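Local coordinates for extracellular ligand-binding receptor (Rhodopseudomonas palustris, PDB 4F06), which binds p-hydroxybenzoic acid and probably delivers such lignin-derived aromatic acids to an ABC transporter as its solute-binding protein, at residues A77-T82 with M86-L91; S107-T110 with Y115-R118; E172-P177 with G184-R189. One frame throughout, in Å; residues are numbered along the deposited sequence. Where two conformers were deposited one is given.

Interaction 1 of 3, residues A77-T82 with M86-L91; sequences AGLYFT and MAVAPL. With PHB (p-hydroxybenzoic acid), chain B.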
ATOM      1  N   ALA A  77       3.599 -14.263   2.465  1.00  6.34           N
ATOM      2  CA  ALA A  77       3.790 -12.825   2.317  1.00  6.29           C
ATOM      3  C   ALA A  77       3.065 -12.340   1.087  1.00  6.03           C
ATOM      4  O   ALA A  77       2.760 -13.128   0.176  1.00  7.05           O
ATOM      5  CB  ALA A  77       5.274 -12.464   2.169  1.00  7.98           C
ATOM      6  N   GLY A  78       2.800 -11.035   1.052  1.00  6.99           N
ATOM      7  CA  GLY A  78       2.291 -10.406  -0.170  1.00  6.68           C
ATOM      8  C   GLY A  78       0.898  -9.890   0.038  1.00  6.02           C
ATOM      9  O   GLY A  78       0.625  -9.174   1.027  1.00  6.97           O
ATOM     10  N   LEU A  79       0.002 -10.298  -0.869  1.00  6.03           N
ATOM     11  CA  LEU A  79      -1.458 -10.041  -0.817  1.00  5.89           C
ATOM     12  C   LEU A  79      -1.763  -8.609  -1.200  1.00  5.55           C
ATOM     13  O   LEU A  79      -1.828  -7.692  -0.349  1.00  6.42           O
ATOM     14  CB  LEU A  79      -2.125 -10.478   0.512  1.00  6.59           C
ATOM     15  CG  LEU A  79      -2.143 -11.984   0.819  1.00  7.85           C
ATOM     16  CD1 LEU A  79      -2.961 -12.732  -0.247  1.00 10.53           C
ATOM     17  CD2 LEU A  79      -0.769 -12.600   1.042  1.00 10.59           C
ATOM     18  N   TYR A  80      -1.964  -8.410  -2.496  1.00  5.82           N
ATOM     19  CA  TYR A  80      -2.290  -7.084  -2.989  1.00  5.79           C
ATOM     20  C   TYR A  80      -3.696  -6.625  -2.514  1.00  5.04           C
ATOM     21  O   TYR A  80      -3.856  -5.500  -2.011  1.00  5.53           O
ATOM     22  CB  TYR A  80      -2.223  -7.064  -4.519  1.00  6.79           C
ATOM     23  CG  TYR A  80      -2.248  -5.673  -5.101  1.00  5.78           C
ATOM     24  CD1 TYR A  80      -1.221  -4.766  -4.804  1.00  6.07           C
ATOM     25  CD2 TYR A  80      -3.301  -5.253  -5.933  1.00  5.88           C
ATOM     26  CE1 TYR A  80      -1.251  -3.466  -5.313  1.00  6.80           C
ATOM     27  CE2 TYR A  80      -3.325  -3.967  -6.491  1.00  6.05           C
ATOM     28  CZ  TYR A  80      -2.305  -3.081  -6.163  1.00  6.15           C
ATOM     29  OH  TYR A  80      -2.276  -1.774  -6.623  1.00  7.19           O
ATOM     30  N   PHE A  81      -4.708  -7.492  -2.699  1.00  5.46           N
ATOM     31  CA  PHE A  81      -6.082  -7.101  -2.429  1.00  5.54           C
ATOM     32  C   PHE A  81      -6.570  -7.533  -1.044  1.00  5.46           C
ATOM     33  O   PHE A  81      -6.382  -8.695  -0.644  1.00  6.52           O
ATOM     34  CB  PHE A  81      -7.015  -7.693  -3.501  1.00  6.39           C
ATOM     35  CG  PHE A  81      -6.821  -7.090  -4.892  1.00  5.45           C
ATOM     36  CD1 PHE A  81      -7.232  -5.781  -5.120  1.00  6.79           C
ATOM     37  CD2 PHE A  81      -6.269  -7.827  -5.927  1.00  5.74           C
ATOM     38  CE1 PHE A  81      -7.092  -5.207  -6.373  1.00  7.59           C
ATOM     39  CE2 PHE A  81      -6.134  -7.249  -7.190  1.00  6.38           C
ATOM     40  CZ  PHE A  81      -6.561  -5.937  -7.423  1.00  7.73           C
ATOM     41  N   THR A  82      -7.297  -6.629  -0.431  1.00  5.24           N
ATOM     42  CA  THR A  82      -7.915  -6.942   0.871  1.00  5.74           C
ATOM     43  C   THR A  82      -8.690  -8.269   0.911  1.00  6.10           C
ATOM     44  O   THR A  82      -8.465  -9.054   1.810  1.00  6.41           O
ATOM     45  CB  THR A  82      -8.785  -5.760   1.336  1.00  5.31           C
ATOM     46  OG1 THR A  82      -7.961  -4.718   1.837  1.00  6.29           O
ATOM     47  CG2 THR A  82      -9.766  -6.154   2.440  1.00  6.44           C
HETATM   48  N   MSE A  86      -7.980 -11.388   3.420  1.00  7.64           N
HETATM   49  CA  MSE A  86      -8.995 -11.899   4.339  1.00  7.18           C
HETATM   50  C   MSE A  86      -9.252 -13.380   4.210  1.00  6.81           C
HETATM   51  O   MSE A  86      -9.563 -14.036   5.208  1.00  8.05           O
HETATM   52  CB  MSE A  86     -10.307 -11.132   4.137  1.00  9.36           C
HETATM   53  CG  MSE A  86     -10.285  -9.640   4.463  1.00  9.48           C
HETATM   54 SE   MSE A  86     -10.095  -9.319   6.329  0.75 12.23          SE
HETATM   55  CE  MSE A  86     -10.581  -7.406   6.282  1.00 12.01           C
ATOM     56  N   ALA A  87      -9.136 -13.912   3.001  1.00  7.85           N
ATOM     57  CA  ALA A  87      -9.355 -15.339   2.772  1.00  9.13           C
ATOM     58  C   ALA A  87      -8.241 -16.184   3.377  1.00  8.40           C
ATOM     59  O   ALA A  87      -8.490 -17.298   3.837  1.00  9.75           O
ATOM     60  CB  ALA A  87      -9.471 -15.593   1.267  1.00 11.00           C
ATOM     61  N   VAL A  88      -7.023 -15.661   3.385  1.00  6.89           N
ATOM     62  CA  VAL A  88      -5.861 -16.426   3.862  1.00  7.42           C
ATOM     63  C   VAL A  88      -5.729 -16.327   5.395  1.00  7.10           C
ATOM     64  O   VAL A  88      -5.344 -17.294   6.048  1.00  8.39           O
ATOM     65  CB  VAL A  88      -4.573 -15.931   3.159  1.00  7.30           C
ATOM     66  CG1 VAL A  88      -3.355 -16.623   3.740  1.00  9.18           C
ATOM     67  CG2 VAL A  88      -4.691 -16.207   1.671  1.00  8.96           C
ATOM     68  N   ALA A  89      -6.102 -15.174   5.972  1.00  7.15           N
ATOM     69  CA  ALA A  89      -5.899 -14.915   7.412  1.00  7.29           C
ATOM     70  C   ALA A  89      -6.347 -16.049   8.362  1.00  6.85           C
ATOM     71  O   ALA A  89      -5.582 -16.405   9.262  1.00  7.55           O
ATOM     72  CB  ALA A  89      -6.589 -13.615   7.780  1.00  9.04           C
ATOM     73  N   PRO A  90      -7.566 -16.607   8.180  1.00  7.84           N
ATOM     74  CA  PRO A  90      -8.061 -17.592   9.178  1.00  9.04           C
ATOM     75  C   PRO A  90      -7.242 -18.910   9.114  1.00  8.84           C
ATOM     76  O   PRO A  90      -7.364 -19.716  10.037  1.00 12.95           O
ATOM     77  CB  PRO A  90      -9.586 -17.748   8.878  1.00 12.34           C
ATOM     78  CG  PRO A  90      -9.745 -17.197   7.519  1.00 14.13           C
ATOM     79  CD  PRO A  90      -8.630 -16.255   7.204  1.00  9.14           C
ATOM     80  N   LEU A  91      -6.397 -19.164   8.093  1.00  8.89           N
ATOM     81  CA  LEU A  91      -5.618 -20.422   7.915  1.00 10.68           C
ATOM     82  C   LEU A  91      -4.401 -20.429   8.815  1.00  8.97           C
ATOM     83  O   LEU A  91      -3.837 -21.480   9.107  1.00  9.10           O
ATOM     84  CB  LEU A  91      -5.109 -20.603   6.394  1.00 13.11           C
ATOM     85  CG  LEU A  91      -6.125 -20.497   5.290  1.00 16.65           C
ATOM     86  CD1 LEU A  91      -5.366 -20.592   4.012  1.00 18.00           C
ATOM     87  CD2 LEU A  91      -7.089 -21.661   5.436  1.00 22.58           C
TER
HETATM   88  C1' PHB B 401      -6.471  -3.349  -1.030  1.00  5.03           C
HETATM   89  O1' PHB B 401      -6.388  -3.352   0.206  1.00  5.40           O
HETATM   90  O2' PHB B 401      -7.261  -4.124  -1.670  1.00  5.57           O
HETATM   91  C1  PHB B 401      -5.649  -2.351  -1.783  1.00  5.47           C
HETATM   92  C2  PHB B 401      -5.237  -1.158  -1.159  1.00  5.23           C
HETATM   93  C3  PHB B 401      -4.526  -0.216  -1.863  1.00  5.87           C
HETATM   94  C4  PHB B 401      -4.240  -0.410  -3.198  1.00  5.78           C
HETATM   95  C5  PHB B 401      -4.643  -1.568  -3.829  1.00  6.07           C
HETATM   96  C6  PHB B 401      -5.360  -2.541  -3.143  1.00  6.13           C
HETATM   97  O4  PHB B 401      -3.589   0.506  -3.943  1.00  6.32           O
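T82 and M86 meet one turn apart at the start of helix 82-88. The backbone N of M86 donates to the carbonyl O of T82 at 2.9 Å, with an N-H...O angle of 163°. The side chains of these two residues lie side by side and point the same way. CG2 of T82 touches CG of selenomethionine M86 at 4.1 Å. Its methyl CE also reaches CG2, because the chain bends at chi2 (-69°). A looser apolar contact, CD1 of L79 to CG2 of V88 at 4.3 Å, joins the residue just after strand 75-78 to the same helix. M99 lies against both residues.

T82 also grips the carboxylate of p-hydroxybenzoic acid. The backbone N of T82 donates to O2' of the ligand at 2.8 Å, and OG1 of T82 donates to O1' of the ligand at 2.6 Å. The hydroxyl sits beside the backbone N (chi1 -77°), which lets one residue serve both oxygens. C6 of the ligand lies over one face of the Y80 ring, displaced toward the rim of that ring. The edge of F81 lies near O2'. Further out, E52 accepts from the backbone N of both Y80 and F81, and N103 donates to the carbonyl O of Y80. F81 is the N-cap residue. The ligand carboxylate therefore lies at the N-terminal end of a helix, where the N-H of T82 and the helix dipole would be expected to favour its negative charge.

Interaction 2 of 3, residues S107-T110 with Y115-R118; sequences SSIT and YIVR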
ATOM      1  N   SER A 107      -7.931  -1.809   7.628  1.00  5.96           N
ATOM      2  CA  SER A 107      -7.399  -1.829   9.011  1.00  6.50           C
ATOM      3  C   SER A 107      -7.614  -3.170   9.689  1.00  6.94           C
ATOM      4  O   SER A 107      -6.707  -3.674  10.341  1.00  7.30           O
ATOM      5  CB  SER A 107      -8.048  -0.725   9.861  1.00  7.09           C
ATOM      6  OG  SER A 107      -7.569   0.554   9.509  1.00  7.41           O
ATOM      7  N   SER A 108      -8.807  -3.749   9.571  1.00  6.99           N
ATOM      8  CA  SER A 108      -9.139  -4.936  10.344  1.00  7.12           C
ATOM      9  C   SER A 108      -8.376  -6.189   9.937  1.00  6.55           C
ATOM     10  O   SER A 108      -8.481  -7.193  10.639  1.00  7.55           O
ATOM     11  CB  SER A 108     -10.635  -5.227  10.287  1.00  8.19           C
ATOM     12  OG  SER A 108     -10.994  -5.517   8.941  1.00  9.45           O
ATOM     13  N   ILE A 109      -7.614  -6.179   8.833  1.00  6.25           N
ATOM     14  CA  ILE A 109      -6.913  -7.406   8.430  1.00  6.57           C
ATOM     15  C   ILE A 109      -6.046  -7.916   9.583  1.00  6.37           C
ATOM     16  O   ILE A 109      -5.976  -9.116   9.816  1.00  6.83           O
ATOM     17  CB  ILE A 109      -6.084  -7.152   7.171  1.00  6.48           C
ATOM     18  CG1 ILE A 109      -7.004  -6.904   5.961  1.00  7.30           C
ATOM     19  CG2 ILE A 109      -5.132  -8.331   6.914  1.00  8.09           C
ATOM     20  CD1 ILE A 109      -6.268  -6.463   4.703  1.00  7.73           C
ATOM     21  N   THR A 110      -5.323  -7.039  10.292  1.00  6.41           N
ATOM     22  CA  THR A 110      -4.411  -7.513  11.352  1.00  6.79           C
ATOM     23  C   THR A 110      -5.174  -8.158  12.514  1.00  6.58           C
ATOM     24  O   THR A 110      -4.574  -8.941  13.238  1.00  8.36           O
ATOM     25  CB  THR A 110      -3.496  -6.378  11.859  1.00  7.97           C
ATOM     26  OG1 THR A 110      -4.333  -5.275  12.254  1.00  9.10           O
ATOM     27  CG2 THR A 110      -2.501  -5.917  10.811  1.00  8.58           C
ATOM     28  N   TYR A 115      -0.980 -13.931  13.823  1.00  6.81           N
ATOM     29  CA  TYR A 115       0.284 -14.166  13.114  1.00  7.16           C
ATOM     30  C   TYR A 115       0.424 -13.320  11.852  1.00  6.34           C
ATOM     31  O   TYR A 115       1.215 -13.649  10.990  1.00  8.45           O
ATOM     32  CB  TYR A 115       0.455 -15.658  12.780  1.00  9.19           C
ATOM     33  CG  TYR A 115       0.522 -16.599  13.954  1.00  8.33           C
ATOM     34  CD1 TYR A 115       0.914 -16.198  15.241  1.00  9.00           C
ATOM     35  CD2 TYR A 115       0.218 -17.943  13.754  1.00  8.74           C
ATOM     36  CE1 TYR A 115       0.970 -17.105  16.300  1.00  9.44           C
ATOM     37  CE2 TYR A 115       0.336 -18.854  14.776  1.00  9.21           C
ATOM     38  CZ  TYR A 115       0.677 -18.436  16.052  1.00 10.09           C
ATOM     39  OH  TYR A 115       0.803 -19.370  17.059  1.00 12.70           O
ATOM     40  N   ILE A 116      -0.311 -12.218  11.767  1.00  6.31           N
ATOM     41  CA  ILE A 116      -0.146 -11.290  10.670  1.00  6.71           C
ATOM     42  C   ILE A 116       0.679 -10.070  11.144  1.00  6.68           C
ATOM     43  O   ILE A 116       0.467  -9.534  12.251  1.00  6.98           O
ATOM     44  CB  ILE A 116      -1.529 -10.770  10.194  1.00  6.60           C
ATOM     45  CG1 ILE A 116      -2.257 -11.882   9.490  1.00  8.09           C
ATOM     46  CG2 ILE A 116      -1.352  -9.558   9.263  1.00  7.78           C
ATOM     47  CD1 ILE A 116      -3.709 -11.581   9.218  1.00 10.24           C
ATOM     48  N   VAL A 117       1.637  -9.655  10.313  0.50  5.92           N
ATOM     49  CA  VAL A 117       2.282  -8.350  10.481  0.50  5.95           C
ATOM     50  C   VAL A 117       2.247  -7.637   9.155  0.50  5.49           C
ATOM     51  O   VAL A 117       2.343  -8.298   8.130  0.50  7.18           O
ATOM     52  CB  VAL A 117       3.714  -8.508  11.061  0.50  5.41           C
ATOM     53  CG1 VAL A 117       4.597  -9.353  10.134  0.50  3.84           C
ATOM     54  CG2 VAL A 117       4.368  -7.162  11.409  0.50  6.81           C
ATOM     55  N   ARG A 118       2.061  -6.316   9.153  1.00  5.28           N
ATOM     56  CA  ARG A 118       1.851  -5.595   7.889  1.00  5.02           C
ATOM     57  C   ARG A 118       2.925  -4.531   7.714  1.00  5.52           C
ATOM     58  O   ARG A 118       3.125  -3.698   8.600  1.00  6.11           O
ATOM     59  CB  ARG A 118       0.433  -4.973   7.867  1.00  5.64           C
ATOM     60  CG  ARG A 118       0.199  -4.098   6.640  1.00  5.33           C
ATOM     61  CD  ARG A 118      -1.281  -3.926   6.327  1.00  5.53           C
ATOM     62  NE  ARG A 118      -2.057  -3.571   7.520  1.00  5.61           N
ATOM     63  CZ  ARG A 118      -3.397  -3.668   7.564  1.00  5.91           C
ATOM     64  NH1 ARG A 118      -4.064  -4.053   6.444  1.00  5.92           N
ATOM     65  NH2 ARG A 118      -4.061  -3.398   8.685  1.00  6.54           N
TER
HETATM   66  O   HOH W   1      -3.608  -2.656  11.356  1.00  8.31           O
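R118 starts with CG anti to the backbone N (chi1 174°) and then bends at chi3 (48°), which carries its guanidinium across I109 and T110. T110 turns CG2 anti to its carbonyl carbon, and that methyl lies 3.6 Å from NH2 of R118. Both I109 and T110 cross the arginine at about a right angle. CD1 of I109 lies 3.7 Å from NH1 of R118.

The direct bond runs from NH2 of R118 to the carbonyl O of S107, at 3.1 Å. It is bent, with an N-H...O angle of 136°. The oxygen is close to the guanidinium plane, but the donor stands above the carbonyl plane of S107. NH2 also donates to a water at 2.8 Å, and that water is hydrogen-bonded to OG1 of T110.

The 3-10 segment 107-110 follows strand 99-101, and strand 116-118 is one of the two edge strands of the N-terminal sheet of this periplasmic binding protein. The arginine thus pins the connection between two neighbouring parallel strands. NH1 donates to the carbonyls of A104 and T106, and NE is hydrogen-bonded to H335. A104 belongs to the ligand pocket, so R118 lies in the second shell behind it.

I116 adds further packing. Its CD1 reaches the carbonyl O of I109 at 3.4 Å and touches CG2 of I109 at 4.2 Å. CG2 of I116 rests on CG2 of T110.

Interaction 3 of 3, residues E172-P177 with G184-R189; sequences EAVRMP and GPIMQR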
ATOM      1  N   GLU A 172     -21.176  14.783  -1.139  1.00 12.20           N
ATOM      2  CA  GLU A 172     -21.473  13.636  -2.001  1.00 13.41           C
ATOM      3  C   GLU A 172     -20.523  12.511  -1.605  1.00 12.49           C
ATOM      4  O   GLU A 172     -19.354  12.773  -1.276  1.00 10.49           O
ATOM      5  CB  GLU A 172     -21.224  14.002  -3.468  1.00 16.09           C
ATOM      6  CG  GLU A 172     -21.798  12.944  -4.408  1.00 18.75           C
ATOM      7  CD  GLU A 172     -21.532  13.242  -5.853  1.00 23.64           C
ATOM      8  OE1 GLU A 172     -20.632  14.073  -6.123  1.00 29.21           O
ATOM      9  OE2 GLU A 172     -22.209  12.611  -6.707  1.00 29.25           O
ATOM     10  N   ALA A 173     -21.009  11.274  -1.601  1.00 13.38           N
ATOM     11  CA  ALA A 173     -20.140  10.142  -1.331  1.00 11.23           C
ATOM     12  C   ALA A 173     -20.590   9.031  -2.263  1.00 13.41           C
ATOM     13  O   ALA A 173     -21.739   8.551  -2.139  1.00 17.85           O
ATOM     14  CB  ALA A 173     -20.236   9.697   0.127  1.00 15.27           C
ATOM     15  N   VAL A 174     -19.699   8.617  -3.162  0.50 10.83           N
ATOM     16  CA  VAL A 174     -20.012   7.644  -4.198  0.50 10.63           C
ATOM     17  C   VAL A 174     -19.140   6.408  -3.974  0.50  9.36           C
ATOM     18  O   VAL A 174     -17.915   6.539  -3.865  0.50 10.35           O
ATOM     19  CB  VAL A 174     -19.756   8.237  -5.597  0.50 12.57           C
ATOM     20  CG1 VAL A 174     -20.040   7.221  -6.682  0.50 16.53           C
ATOM     21  CG2 VAL A 174     -20.606   9.494  -5.788  0.50 16.29           C
ATOM     22  N   ARG A 175     -19.751   5.224  -3.869  1.00 10.54           N
ATOM     23  CA  ARG A 175     -19.005   3.985  -3.836  1.00  9.36           C
ATOM     24  C   ARG A 175     -19.090   3.360  -5.215  1.00  9.59           C
ATOM     25  O   ARG A 175     -20.180   2.966  -5.663  1.00 14.17           O
ATOM     26  CB  ARG A 175     -19.579   3.053  -2.765  1.00 11.88           C
ATOM     27  CG  ARG A 175     -19.381   3.584  -1.351  1.00 12.12           C
ATOM     28  CD  ARG A 175     -19.975   2.619  -0.326  1.00 15.51           C
ATOM     29  NE  ARG A 175     -19.761   3.076   1.051  1.00 14.48           N
ATOM     30  CZ  ARG A 175     -20.117   2.390   2.127  1.00 15.02           C
ATOM     31  NH1 ARG A 175     -20.731   1.210   2.011  1.00 18.47           N
ATOM     32  NH2 ARG A 175     -19.878   2.907   3.314  1.00 17.86           N
HETATM   33  N   MSE A 176     -17.954   3.321  -5.901  1.00  9.15           N
HETATM   34  CA  MSE A 176     -17.894   2.945  -7.324  1.00  9.76           C
HETATM   35  C   MSE A 176     -17.574   1.462  -7.452  1.00  9.56           C
HETATM   36  O   MSE A 176     -16.587   1.011  -6.904  1.00 10.72           O
HETATM   37  CB  MSE A 176     -16.779   3.729  -8.022  1.00  9.73           C
HETATM   38  CG  MSE A 176     -16.950   5.267  -7.964  1.00 10.27           C
HETATM   39 SE   MSE A 176     -15.447   6.215  -8.713  0.75 11.65          SE
HETATM   40  CE  MSE A 176     -14.132   5.797  -7.349  1.00 10.12           C
ATOM     41  N   PRO A 177     -18.391   0.692  -8.157  1.00  9.96           N
ATOM     42  CA  PRO A 177     -18.031  -0.729  -8.311  1.00 11.51           C
ATOM     43  C   PRO A 177     -16.597  -0.890  -8.814  1.00  9.91           C
ATOM     44  O   PRO A 177     -16.117  -0.099  -9.643  1.00 10.52           O
ATOM     45  CB  PRO A 177     -18.993  -1.191  -9.400  1.00 12.94           C
ATOM     46  CG  PRO A 177     -20.220  -0.341  -9.175  1.00 14.92           C
ATOM     47  CD  PRO A 177     -19.675   1.028  -8.805  1.00 13.64           C
ATOM     48  N   GLY A 184     -16.971   8.853 -16.739  1.00 12.53           N
ATOM     49  CA  GLY A 184     -17.637  10.118 -17.124  1.00 13.04           C
ATOM     50  C   GLY A 184     -18.881  10.465 -16.302  1.00 12.62           C
ATOM     51  O   GLY A 184     -19.026  11.591 -15.825  1.00 13.14           O
ATOM     52  N   PRO A 185     -19.797   9.494 -16.101  1.00 13.43           N
ATOM     53  CA  PRO A 185     -21.000   9.805 -15.326  1.00 14.21           C
ATOM     54  C   PRO A 185     -20.694  10.228 -13.888  1.00 12.16           C
ATOM     55  O   PRO A 185     -21.359  11.139 -13.353  1.00 14.61           O
ATOM     56  CB  PRO A 185     -21.802   8.503 -15.406  1.00 15.84           C
ATOM     57  CG  PRO A 185     -21.420   7.940 -16.745  1.00 18.12           C
ATOM     58  CD  PRO A 185     -19.935   8.207 -16.832  1.00 15.62           C
ATOM     59  N   ILE A 186     -19.695   9.611 -13.255  0.50 13.05           N
ATOM     60  CA  ILE A 186     -19.291  10.028 -11.910  0.50 13.35           C
ATOM     61  C   ILE A 186     -18.793  11.463 -11.915  0.50 11.54           C
ATOM     62  O   ILE A 186     -19.129  12.253 -11.020  0.50 12.13           O
ATOM     63  CB  ILE A 186     -18.216   9.106 -11.316  0.50 16.96           C
ATOM     64  CG1 ILE A 186     -18.768   7.696 -11.258  0.50 21.06           C
ATOM     65  CG2 ILE A 186     -17.850   9.538  -9.909  0.50 21.99           C
ATOM     66  CD1 ILE A 186     -20.168   7.663 -10.703  0.50 28.76           C
HETATM   67  N   MSE A 187     -17.993  11.826 -12.922  1.00 10.16           N
HETATM   68  CA  MSE A 187     -17.514  13.215 -13.000  1.00 10.36           C
HETATM   69  C   MSE A 187     -18.643  14.203 -13.139  1.00 11.18           C
HETATM   70  O   MSE A 187     -18.583  15.270 -12.539  1.00 13.39           O
HETATM   71  CB  MSE A 187     -16.445  13.380 -14.094  1.00 11.66           C
HETATM   72  CG  MSE A 187     -15.213  12.538 -13.955  1.00 11.14           C
HETATM   73 SE   MSE A 187     -14.335  12.759 -12.220  0.75 12.31          SE
HETATM   74  CE  MSE A 187     -13.443  11.112 -12.298  1.00 12.20           C
ATOM     75  N   GLN A 188     -19.667  13.850 -13.915  1.00 12.39           N
ATOM     76  CA  GLN A 188     -20.822  14.728 -14.069  1.00 14.53           C
ATOM     77  C   GLN A 188     -21.543  14.884 -12.733  1.00 13.88           C
ATOM     78  O   GLN A 188     -21.997  15.975 -12.406  1.00 16.72           O
ATOM     79  CB  GLN A 188     -21.785  14.191 -15.134  1.00 16.93           C
ATOM     80  CG  GLN A 188     -22.966  15.128 -15.399  1.00 24.50           C
ATOM     81  CD  GLN A 188     -22.496  16.489 -15.901  1.00 31.84           C
ATOM     82  OE1 GLN A 188     -21.658  16.581 -16.828  1.00 33.66           O
ATOM     83  NE2 GLN A 188     -23.019  17.555 -15.294  1.00 34.40           N
ATOM     84  N   ARG A 189     -21.671  13.794 -11.978  1.00 14.12           N
ATOM     85  CA  ARG A 189     -22.330  13.842 -10.677  1.00 14.88           C
ATOM     86  C   ARG A 189     -21.523  14.750  -9.727  1.00 14.44           C
ATOM     87  O   ARG A 189     -22.097  15.580  -9.011  1.00 18.21           O
ATOM     88  CB  ARG A 189     -22.457  12.429 -10.108  1.00 18.34           C
ATOM     89  CG  ARG A 189     -23.572  11.622 -10.773  1.00 22.81           C
ATOM     90  CD  ARG A 189     -23.531  10.154 -10.395  1.00 28.03           C
ATOM     91  NE  ARG A 189     -23.808   9.950  -8.973  1.00 30.34           N
ATOM     92  CZ  ARG A 189     -23.649   8.793  -8.337  1.00 35.09           C
ATOM     93  NH1 ARG A 189     -23.184   7.721  -8.980  1.00 48.52           N
ATOM     94  NH2 ARG A 189     -23.936   8.714  -7.052  1.00 38.80           N
TER
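Strand 172-176 and helix 184-189 run almost antiparallel, at 170° between their short axes. The axes come within 10.7 Å, so the contact is made by side chains reaching across the gap. E172 and V174 point from the strand toward the helix, and I186 and R189 point back.

V174 and I186 meet tip to tip, CG1 to CD1 at 4.0 Å. SE of selenomethionine M176 adds a looser contact with CG2 of I186. R189 reaches over V174 from the helix. Its chain bends at chi3 (66°) and lays one guanidinium face on CG2 of V174, which is 3.6 Å from NH2. E172 extends fully and crosses R189 at about a right angle. OE2 of E172 lies 3.4 Å from CB of R189. The salt bridge from OE2 to NE of R189 is long, at 3.8 Å. OE2 is far from the plane of the guanidinium, and the pairing is electrostatic and not a directed hydrogen bond.

Strand 169-176 pairs in parallel with strand 141-147, and strand 197-201 flanks the latter on its other side. The contact is the strand-to-helix half of a right-handed beta-alpha-beta crossover, the repeating element of the alpha/beta lobes of periplasmic binding proteins.

Overall arrangement
Along the chain, interaction 1 comes first. It spans the entry from strand 75-78 into helix 82-88, with three helical residues between its segments. Interaction 2 follows and closes the loop from 107-110 back to the edge strand 116-118. The two share a sheet, and their centres are 9 Å apart. They touch where CE of M86 packs on I109 and where A89 meets I116. Interaction 3 closes the loop between strand 169-176 of the other sheet and helix 184-193, which packs against that strand. Its centre lies about 29 Å from that of interaction 1 and 30 Å from that of interaction 2. The three contacts run in series, neither nested nor crossed.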